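Single-stranded-DNA-specific exonuclease RecJ (Thermus thermophilus, PDB 2ZXR) degrades single-stranded DNA in the 5' to 3' direction as a divalent-metal-dependent exonuclease. Local coordinates at residues V369-L372 against A373-A377. Residues are numbered along the deposited sequence; the frame is centred on the assembly and turned at random.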
loop_
_atom_site.group_PDB
_atom_site.type_symbol
_atom_site.label_atom_id
_atom_site.label_comp_id
_atom_site.label_asym_id
_atom_site.label_seq_id
_atom_site.Cartn_x
_atom_site.Cartn_y
_atom_site.Cartn_z
ATOM N N VAL A 369 -17.136 -9.863 9.733
ATOM C CA VAL A 369 -16.022 -10.726 9.363
ATOM C C VAL A 369 -14.934 -9.921 8.645
ATOM O O VAL A 369 -15.245 -9.066 7.822
ATOM C CB VAL A 369 -16.439 -11.823 8.341
ATOM C CG1 VAL A 369 -15.248 -12.740 8.085
ATOM C CG2 VAL A 369 -17.648 -12.639 8.850
ATOM N N ARG A 370 -13.674 -10.191 8.978
ATOM C CA ARG A 370 -12.535 -9.610 8.294
ATOM C C ARG A 370 -11.712 -10.843 8.014
ATOM O O ARG A 370 -11.501 -11.670 8.904
ATOM C CB ARG A 370 -11.732 -8.622 9.173
ATOM C CG ARG A 370 -12.461 -7.284 9.437
ATOM C CD ARG A 370 -12.745 -6.501 8.138
ATOM N NE ARG A 370 -13.545 -5.289 8.371
ATOM C CZ ARG A 370 -14.872 -5.264 8.520
ATOM N NH1 ARG A 370 -15.604 -6.386 8.455
ATOM N NH2 ARG A 370 -15.481 -4.108 8.764
ATOM N N SER A 371 -11.266 -10.990 6.780
ATOM C CA SER A 371 -10.474 -12.143 6.427
ATOM C C SER A 371 -9.314 -11.741 5.525
ATOM O O SER A 371 -9.165 -10.568 5.157
ATOM C CB SER A 371 -11.346 -13.182 5.709
ATOM O OG SER A 371 -10.659 -14.426 5.575
ATOM N N LEU A 372 -8.502 -12.731 5.165
ATOM C CA LEU A 372 -7.337 -12.500 4.319
ATOM C C LEU A 372 -6.926 -13.809 3.695
ATOM O O LEU A 372 -7.580 -14.831 3.864
ATOM C CB LEU A 372 -6.144 -12.047 5.169
ATOM C CG LEU A 372 -5.447 -13.140 6.010
ATOM C CD1 LEU A 372 -4.180 -12.562 6.664
ATOM C CD2 LEU A 372 -6.383 -13.682 7.116
ATOM N N ALA A 373 -5.810 -13.741 2.982
ATOM C CA ALA A 373 -5.149 -14.909 2.413
ATOM C C ALA A 373 -5.976 -15.773 1.518
ATOM O O ALA A 373 -6.610 -15.255 0.581
ATOM C CB ALA A 373 -4.590 -15.712 3.528
ATOM N N PRO A 374 -5.978 -17.104 1.748
ATOM C CA PRO A 374 -6.834 -17.792 0.790
ATOM C C PRO A 374 -8.219 -17.997 1.379
ATOM O O PRO A 374 -8.995 -18.793 0.872
ATOM C CB PRO A 374 -6.102 -19.103 0.574
ATOM C CG PRO A 374 -5.628 -19.424 1.963
ATOM C CD PRO A 374 -5.099 -18.077 2.437
ATOM N N ILE A 375 -8.539 -17.298 2.462
ATOM C CA ILE A 375 -9.862 -17.505 3.030
ATOM C C ILE A 375 -10.806 -16.369 2.774
ATOM O O ILE A 375 -10.613 -15.251 3.256
ATOM C CB ILE A 375 -9.811 -17.767 4.523
ATOM C CG1 ILE A 375 -8.896 -18.957 4.794
ATOM C CG2 ILE A 375 -11.225 -18.056 5.042
ATOM C CD1 ILE A 375 -8.738 -19.236 6.239
ATOM N N SER A 376 -11.840 -16.692 2.011
ATOM C CA SER A 376 -12.879 -15.756 1.646
ATOM C C SER A 376 -13.906 -15.594 2.766
ATOM O O SER A 376 -14.510 -16.576 3.242
ATOM C CB SER A 376 -13.568 -16.231 0.367
ATOM O OG SER A 376 -14.724 -15.455 0.113
ATOM N N ALA A 377 -14.092 -14.339 3.172
ATOM C CA ALA A 377 -15.022 -13.977 4.219
ATOM C C ALA A 377 -16.440 -14.452 3.916
ATOM O O ALA A 377 -17.029 -15.222 4.691
ATOM C CB ALA A 377 -15.017 -12.451 4.422
#
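Ser371 reaches across the turn, and its hydroxyl donates a hydrogen bond to the backbone carbonyl of Ile375, with OG 2.5 Å from O, a very short bond. OG stands anti to its own backbone N (chi1 -169°), a torsion that brings the hydroxyl up to the Ile375 carbonyl. The side chain of Ile375 lies beside the same hydroxyl, its CB 3.6 Å from Ser371 OG. A second bond closes the turn: Ile375 N donates to Leu372 O at 3.0 Å.

The buried side is tightly packed. The methyl CB of Ala377 meets Val369 CG1 at 3.7 Å and Ser371 CB at 4.0 Å. Ala398 of strand 397-401 touches both Val369 and Ala377, and Pro358 lies against Ser371 and Ile375. The turn corner is looser. Ala373 and Pro374 are exposed there. Leu372 turns its CB away from the returning chain, yet its CG still rests 3.7 Å from Ala373 CB. Pro424 touches both of these side chains.

Ser376 is the N-cap of helix 377-383, and its OG makes a weak hydrogen bond to Glu379 N. The arrangement is a type II' beta turn from Leu372 to Ile375, here in the loop that joins strand 366-370 to that helix within the DHHA1 domain.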